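Local atomic coordinates of DyP (Bjerkandera adusta, PDB entry 3VXJ), a protein that is a heme b peroxidase of the dye-decolorizing family, probably secreted, which probably uses hydrogen peroxide to oxidise dyes and phenols. Residues D136-S139 with S145-Q148; N32-F37 with Q77-T82; D83-A88 with G215-F220. All coordinates share one frame; numbering follows the deposited sequence.

Contact 1: D136-S139 with S145-Q148; sequences DDIS and SITQ
In the N-terminal ferredoxin-like domain of the DyP fold, helix 128-142 packs on the sheet whose edge strand 146-155 follows it in the chain, and Ile138 and Ser139 meet Ile146 and Gln148 near the end of the helix and the start of the strand. The apolar half is a single methyl contact: Ile138 CG2 lies 3.9 Å from Ile146 CD1, the side chains crossing at about a right angle. Ile146 reaches it because CG1 sits between its backbone N and carbonyl carbon (chi1 67°) and CD1 then extends straight on toward the helix. Beyond this pair Ile138 rests on Phe121 and Ile123 of strand 119-125 and on Tyr44 of helix 34-48, so the methyl contact borders the core between helices and sheet. The polar half lies further toward the surface. Gln148 runs its extended chain toward the helix and brings its amide beside the serine hydroxyl, while Ser139 OG also makes a weak hydrogen bond with Thr135 O, one turn back. The helix is thus tied to the strand side chain to side chain: Gln148 NE2 donates to Ser139 OG over 2.9 Å, at an N-H...O angle of 152° and almost within the amide plane.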
loop_
_atom_site.group_PDB
_atom_site.type_symbol
_atom_site.label_atom_id
_atom_site.label_comp_id
_atom_site.label_asym_id
_atom_site.label_seq_id
_atom_site.Cartn_x
_atom_site.Cartn_y
_atom_site.Cartn_z
ATOM N N ASP A 136 15.024 8.752 18.741
ATOM C CA ASP A 136 15.789 9.623 19.628
ATOM C C ASP A 136 16.893 10.368 18.864
ATOM O O ASP A 136 17.200 11.520 19.178
ATOM C CB ASP A 136 16.390 8.822 20.785
ATOM C CG ASP A 136 15.346 8.358 21.791
ATOM O OD1 ASP A 136 14.164 8.772 21.717
ATOM O OD2 ASP A 136 15.721 7.564 22.675
ATOM N N ASP A 137 17.482 9.709 17.866
ATOM C CA ASP A 137 18.497 10.324 17.008
ATOM C C ASP A 137 17.901 11.479 16.201
ATOM O O ASP A 137 18.525 12.530 16.060
ATOM C CB ASP A 137 19.126 9.265 16.092
ATOM C CG ASP A 137 20.146 9.844 15.132
ATOM O OD1 ASP A 137 21.205 10.322 15.591
ATOM O OD2 ASP A 137 19.914 9.786 13.913
ATOM N N ILE A 138 16.681 11.297 15.701
ATOM C CA ILE A 138 15.962 12.405 15.066
ATOM C C ILE A 138 15.735 13.554 16.060
ATOM O O ILE A 138 16.001 14.710 15.742
ATOM C CB ILE A 138 14.629 11.941 14.442
ATOM C CG1 ILE A 138 14.922 11.057 13.228
ATOM C CG2 ILE A 138 13.749 13.154 14.059
ATOM C CD1 ILE A 138 13.747 10.255 12.729
ATOM N N SER A 139 15.276 13.231 17.267
ATOM C CA SER A 139 15.064 14.258 18.292
ATOM C C SER A 139 16.339 15.033 18.613
ATOM O O SER A 139 16.306 16.259 18.757
ATOM C CB SER A 139 14.483 13.640 19.566
ATOM O OG SER A 139 13.225 13.046 19.299
ATOM N N SER A 145 13.491 22.296 16.241
ATOM C CA SER A 145 13.170 22.721 14.870
ATOM C C SER A 145 11.941 21.991 14.332
ATOM O O SER A 145 11.327 22.440 13.369
ATOM C CB SER A 145 14.358 22.551 13.914
ATOM O OG SER A 145 14.572 21.193 13.544
ATOM N N ILE A 146 11.599 20.868 14.964
ATOM C CA ILE A 146 10.384 20.119 14.641
ATOM C C ILE A 146 9.572 19.794 15.889
ATOM O O ILE A 146 10.087 19.812 17.015
ATOM C CB ILE A 146 10.666 18.783 13.881
ATOM C CG1 ILE A 146 11.394 17.767 14.774
ATOM C CG2 ILE A 146 11.391 19.043 12.553
ATOM C CD1 ILE A 146 11.609 16.406 14.126
ATOM N N THR A 147 8.289 19.519 15.670
ATOM C CA THR A 147 7.443 18.891 16.678
ATOM C C THR A 147 6.957 17.580 16.081
ATOM O O THR A 147 6.427 17.542 14.963
ATOM C CB THR A 147 6.243 19.776 17.071
ATOM O OG1 THR A 147 6.721 20.967 17.706
ATOM C CG2 THR A 147 5.313 19.048 18.042
ATOM N N GLN A 148 7.163 16.499 16.818
ATOM C CA GLN A 148 6.674 15.197 16.416
ATOM C C GLN A 148 5.217 15.102 16.862
ATOM O O GLN A 148 4.924 15.038 18.062
ATOM C CB GLN A 148 7.557 14.101 17.018
ATOM C CG GLN A 148 8.993 14.150 16.474
ATOM C CD GLN A 148 9.973 13.276 17.230
ATOM O OE1 GLN A 148 9.656 12.152 17.622
ATOM N NE2 GLN A 148 11.184 13.788 17.424
#

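Contact 2: N32-F37 with Q77-T82; sequences NDATSF and QALGIT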
loop_
_atom_site.group_PDB
_atom_site.type_symbol
_atom_site.label_atom_id
_atom_site.label_comp_id
_atom_site.label_asym_id
_atom_site.label_seq_id
_atom_site.Cartn_x
_atom_site.Cartn_y
_atom_site.Cartn_z
ATOM N N ASN A 32 8.965 23.774 12.973
ATOM C CA ASN A 32 8.813 24.964 13.816
ATOM C C ASN A 32 9.698 26.124 13.386
ATOM O O ASN A 32 9.343 27.280 13.578
ATOM C CB ASN A 32 9.121 24.635 15.278
ATOM C CG ASN A 32 8.194 23.588 15.852
ATOM O OD1 ASN A 32 6.979 23.621 15.641
ATOM N ND2 ASN A 32 8.762 22.656 16.602
ATOM N N ASP A 33 10.855 25.805 12.811
ATOM C CA ASP A 33 11.884 26.791 12.496
ATOM C C ASP A 33 12.560 26.294 11.223
ATOM O O ASP A 33 13.310 25.321 11.260
ATOM C CB ASP A 33 12.867 26.878 13.685
ATOM C CG ASP A 33 13.968 27.929 13.513
ATOM O OD1 ASP A 33 14.474 28.159 12.399
ATOM O OD2 ASP A 33 14.369 28.509 14.548
ATOM N N ALA A 34 12.271 26.947 10.099
ATOM C CA ALA A 34 12.795 26.527 8.792
ATOM C C ALA A 34 14.322 26.529 8.726
ATOM O O ALA A 34 14.922 25.571 8.245
ATOM C CB ALA A 34 12.207 27.377 7.670
ATOM N N THR A 35 14.950 27.589 9.222
ATOM C CA THR A 35 16.412 27.699 9.147
ATOM C C THR A 35 17.079 26.580 9.940
ATOM O O THR A 35 18.005 25.933 9.444
ATOM C CB THR A 35 16.906 29.084 9.612
ATOM O OG1 THR A 35 16.312 30.097 8.790
ATOM C CG2 THR A 35 18.430 29.192 9.501
ATOM N N SER A 36 16.588 26.336 11.153
ATOM C CA SER A 36 17.147 25.291 12.004
ATOM C C SER A 36 16.863 23.893 11.451
ATOM O O SER A 36 17.720 23.011 11.523
ATOM C CB SER A 36 16.649 25.444 13.440
ATOM O OG SER A 36 17.012 26.718 13.950
ATOM N N PHE A 37 15.677 23.700 10.879
ATOM C CA PHE A 37 15.348 22.438 10.228
ATOM C C PHE A 37 16.290 22.125 9.063
ATOM O O PHE A 37 16.758 20.995 8.928
ATOM C CB PHE A 37 13.897 22.424 9.738
ATOM C CG PHE A 37 13.516 21.141 9.072
ATOM C CD1 PHE A 37 13.057 20.069 9.828
ATOM C CD2 PHE A 37 13.654 20.988 7.695
ATOM C CE1 PHE A 37 12.714 18.867 9.211
ATOM C CE2 PHE A 37 13.320 19.791 7.076
ATOM C CZ PHE A 37 12.840 18.737 7.838
ATOM N N GLN A 77 5.859 24.279 1.795
ATOM C CA GLN A 77 5.556 25.698 1.992
ATOM C C GLN A 77 6.253 26.278 3.229
ATOM O O GLN A 77 6.795 27.389 3.173
ATOM C CB GLN A 77 4.047 25.924 2.082
ATOM C CG GLN A 77 3.299 25.660 0.788
ATOM C CD GLN A 77 1.806 25.879 0.925
ATOM O OE1 GLN A 77 1.261 25.894 2.034
ATOM N NE2 GLN A 77 1.132 26.043 -0.206
ATOM N N ALA A 78 6.252 25.525 4.332
ATOM C CA ALA A 78 6.904 25.953 5.569
ATOM C C ALA A 78 8.397 26.154 5.373
ATOM O O ALA A 78 9.024 26.957 6.079
ATOM C CB ALA A 78 6.659 24.938 6.671
ATOM N N LEU A 79 8.955 25.417 4.416
ATOM C CA LEU A 79 10.377 25.470 4.110
ATOM C C LEU A 79 10.702 26.411 2.950
ATOM O O LEU A 79 11.842 26.469 2.492
ATOM C CB LEU A 79 10.898 24.056 3.840
ATOM C CG LEU A 79 10.822 23.129 5.063
ATOM C CD1 LEU A 79 11.110 21.679 4.699
ATOM C CD2 LEU A 79 11.786 23.591 6.154
ATOM N N GLY A 80 9.700 27.148 2.473
ATOM C CA GLY A 80 9.897 28.099 1.388
ATOM C C GLY A 80 10.147 27.446 0.042
ATOM O O GLY A 80 10.723 28.077 -0.846
ATOM N N ILE A 81 9.720 26.189 -0.111
ATOM C CA ILE A 81 9.860 25.452 -1.365
ATOM C C ILE A 81 8.498 25.526 -2.038
ATOM O O ILE A 81 7.603 24.744 -1.731
ATOM C CB ILE A 81 10.289 23.974 -1.122
ATOM C CG1 ILE A 81 11.518 23.869 -0.195
ATOM C CG2 ILE A 81 10.522 23.249 -2.446
ATOM C CD1 ILE A 81 12.774 24.593 -0.664
ATOM N N THR A 82 8.350 26.488 -2.945
ATOM C CA THR A 82 7.034 26.879 -3.442
ATOM C C THR A 82 6.780 26.509 -4.908
ATOM O O THR A 82 5.709 26.816 -5.455
ATOM C CB THR A 82 6.817 28.389 -3.242
ATOM O OG1 THR A 82 7.977 29.083 -3.711
ATOM C CG2 THR A 82 6.621 28.701 -1.751
#
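Phe37 and Leu79 cross at about a right angle where the first turn of helix 34-48 meets the C-terminal end of helix 73-78, in the ferredoxin-like N-terminal domain. Both methyls of the leucine fork are used, against neighbouring ring carbons: Leu79 CD2 touches Phe37 CD2 at 3.6 Å, and Leu79 CD1 lies 3.8 Å from Phe37 CE2. The ring is brought to the fork by a first torsion that sets CG opposite the backbone N (chi1 -180°), swinging it off the helix toward the sheet. There Val31 and Phe71 touch both residues, and Phe142 meets the Phe37 ring with its plane inclined at about 40°. With an alanine here, Leu79 would probably lose the ring carbons that both its methyls touch, leaving a gap between the two helix ends. Ala34, one turn earlier, flanks the same leucine, with its CB 4.1 Å from Leu79 CD2. Each helix end is closed by its own motif. Gly80, at positive phi, is the C' residue of a Schellman motif that finishes helix 73-78, and Lys38 NZ bonds to the carbonyl of Leu79. Asp33 is the N-cap of helix 34-48: its OD1 receives Ser36 N over 3.1 Å in a nearly straight bond (170°), the N-H coming from above the carboxylate plane. A negative charge at this end would be expected to suit the helix dipole. Beside the leucine contact the backbone of the other helix end also takes part, the methyl CB of Ala34 lying 3.6 Å from Ala78 O.

Contact 3: D83-A88 with G215-F220; sequences DDLGDA and GSFMAF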
loop_
_atom_site.group_PDB
_atom_site.type_symbol
_atom_site.label_atom_id
_atom_site.label_comp_id
_atom_site.label_asym_id
_atom_site.label_seq_id
_atom_site.Cartn_x
_atom_site.Cartn_y
_atom_site.Cartn_z
ATOM N N ASP A 83 7.744 25.842 -5.537
ATOM C CA ASP A 83 7.550 25.376 -6.916
ATOM C C ASP A 83 6.457 24.312 -6.973
ATOM O O ASP A 83 6.455 23.360 -6.190
ATOM C CB ASP A 83 8.843 24.799 -7.501
ATOM C CG ASP A 83 9.969 25.817 -7.591
ATOM O OD1 ASP A 83 9.712 27.024 -7.796
ATOM O OD2 ASP A 83 11.130 25.385 -7.456
ATOM N N ASP A 84 5.525 24.490 -7.898
ATOM C CA ASP A 84 4.450 23.530 -8.148
ATOM C C ASP A 84 5.055 22.208 -8.640
ATOM O O ASP A 84 5.806 22.186 -9.622
ATOM C CB ASP A 84 3.488 24.149 -9.177
ATOM C CG ASP A 84 2.284 23.275 -9.527
ATOM O OD1 ASP A 84 2.110 22.160 -8.999
ATOM O OD2 ASP A 84 1.471 23.746 -10.362
ATOM N N LEU A 85 4.746 21.124 -7.936
ATOM C CA LEU A 85 5.230 19.785 -8.296
ATOM C C LEU A 85 4.446 19.102 -9.414
ATOM O O LEU A 85 4.871 18.051 -9.894
ATOM C CB LEU A 85 5.287 18.878 -7.064
ATOM C CG LEU A 85 6.477 19.067 -6.132
ATOM C CD1 LEU A 85 6.249 18.325 -4.828
ATOM C CD2 LEU A 85 7.755 18.562 -6.787
ATOM N N GLY A 86 3.310 19.683 -9.811
ATOM C CA GLY A 86 2.563 19.208 -10.975
ATOM C C GLY A 86 1.498 18.158 -10.709
ATOM O O GLY A 86 0.852 17.689 -11.652
ATOM N N ASP A 87 1.299 17.788 -9.445
ATOM C CA ASP A 87 0.271 16.810 -9.099
ATOM C C ASP A 87 -1.028 17.500 -8.686
ATOM O O ASP A 87 -0.997 18.468 -7.941
ATOM C CB ASP A 87 0.766 15.878 -7.992
ATOM C CG ASP A 87 -0.213 14.759 -7.714
ATOM O OD1 ASP A 87 -0.148 13.721 -8.410
ATOM O OD2 ASP A 87 -1.063 14.932 -6.821
ATOM N N ALA A 88 -2.161 16.982 -9.155
ATOM C CA ALA A 88 -3.458 17.599 -8.897
ATOM C C ALA A 88 -3.942 17.464 -7.448
ATOM O O ALA A 88 -4.687 18.320 -6.964
ATOM C CB ALA A 88 -4.506 17.044 -9.849
ATOM N N GLY A 215 12.213 11.603 -7.446
ATOM C CA GLY A 215 11.339 11.540 -6.285
ATOM C C GLY A 215 10.127 10.675 -6.593
ATOM O O GLY A 215 10.016 10.090 -7.672
ATOM N N SER A 216 9.211 10.584 -5.632
ATOM C CA SER A 216 7.941 9.891 -5.859
ATOM C C SER A 216 6.904 10.404 -4.873
ATOM O O SER A 216 7.249 10.918 -3.802
ATOM C CB SER A 216 8.118 8.369 -5.690
ATOM O OG SER A 216 6.936 7.662 -6.064
ATOM N N PHE A 217 5.627 10.269 -5.234
ATOM C CA PHE A 217 4.550 10.590 -4.299
ATOM C C PHE A 217 4.101 9.359 -3.541
ATOM O O PHE A 217 3.839 8.307 -4.145
ATOM C CB PHE A 217 3.336 11.197 -5.007
ATOM C CG PHE A 217 3.581 12.571 -5.558
ATOM C CD1 PHE A 217 3.503 13.702 -4.740
ATOM C CD2 PHE A 217 3.923 12.735 -6.891
ATOM C CE1 PHE A 217 3.745 14.974 -5.257
ATOM C CE2 PHE A 217 4.156 14.001 -7.419
ATOM C CZ PHE A 217 4.074 15.122 -6.600
ATOM N N MET A 218 4.019 9.498 -2.222
ATOM C CA MET A 218 3.434 8.489 -1.357
ATOM C C MET A 218 1.992 8.832 -0.999
ATOM O O MET A 218 1.685 9.958 -0.575
ATOM C CB MET A 218 4.244 8.367 -0.070
ATOM C CG MET A 218 3.713 7.259 0.852
ATOM S SD MET A 218 4.049 7.468 2.603
ATOM C CE MET A 218 5.797 7.110 2.648
ATOM N N ALA A 219 1.111 7.847 -1.160
ATOM C CA ALA A 219 -0.201 7.864 -0.534
ATOM C C ALA A 219 -0.066 7.005 0.722
ATOM O O ALA A 219 0.165 5.795 0.646
ATOM C CB ALA A 219 -1.254 7.296 -1.470
ATOM N N PHE A 220 -0.159 7.659 1.871
ATOM C CA PHE A 220 -0.184 6.986 3.153
ATOM C C PHE A 220 -1.634 6.865 3.626
ATOM O O PHE A 220 -2.402 7.828 3.554
ATOM C CB PHE A 220 0.633 7.760 4.201
ATOM C CG PHE A 220 0.602 7.111 5.549
ATOM C CD1 PHE A 220 1.432 6.036 5.815
ATOM C CD2 PHE A 220 -0.278 7.536 6.540
ATOM C CE1 PHE A 220 1.391 5.393 7.042
ATOM C CE2 PHE A 220 -0.325 6.892 7.764
ATOM C CZ PHE A 220 0.512 5.827 8.016
#
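Asp87 and Phe217 are the closest pair of residues along the backbones, yet their CA atoms stay 8.9 Å apart: the irregular loop 83-88 passes strand 216-225 without pairing to it, and side chains bridge the interval. The Phe217 ring projects from the strand into the bend of the loop, where two residues receive its outer end. Asp87 comes over a face: its CB stands 4.1 Å from the ring centroid, 30° off the normal, in an off-centre CH-pi contact nearest to Phe217 CZ (3.7 Å). Leu85 comes instead to the edge, close to the ring plane, with its CB 4.0 Å from Phe217 CZ. The strand belongs to the second four-stranded antiparallel sheet of the chain, which repeats the ferredoxin-like strand order 2-3-1-4 of the first, so a loop of the N-terminal domain here packs against the C-terminal one. Phe90 and Phe429 meet the same ring with inclined planes, which places it in an aromatic cluster; the Phe217 side chain is about 13 Å from the heme. Asp87 also brings a carboxylate into this buried place, with OD1 lying over the ring face. Its oxygens are occupied by backbone amides: OD1 bonds to Ile363 N, and OD2 to both Gln89 N and Phe90 N, which would be expected to offset the cost of burying the charge. With chi1 at -174° CG points away from the backbone N, which directs the carboxylate to these amides while CB stays on the ring. The bend preceding Asp87 is an Asx turn, in which Gly86 N donates to Asp84 OD1 over 2.9 Å from above the carboxylate plane.

In the fold
Contacts 1 and 2 both belong to the N-terminal ferredoxin-like domain, their centres 15 Å apart, and they touch: Ser145 O is 2.7 Å from Asn32 N, a probable hydrogen bond, and Ile146 CG2 packs on Phe37 CD1. Helices 34-48 and 128-142 are thus joined through strand 146-155. Contact 3 adjoins contact 2 in the sequence at Thr82 and Asp83, with centres 18 Å apart, but reaches across to the sheet of the C-terminal domain. Its centre is 24 Å from that of contact 1. Along the chain contact 2 closes first, contact 1 then falls between the two segments of contact 3, and contact 3 links the domains.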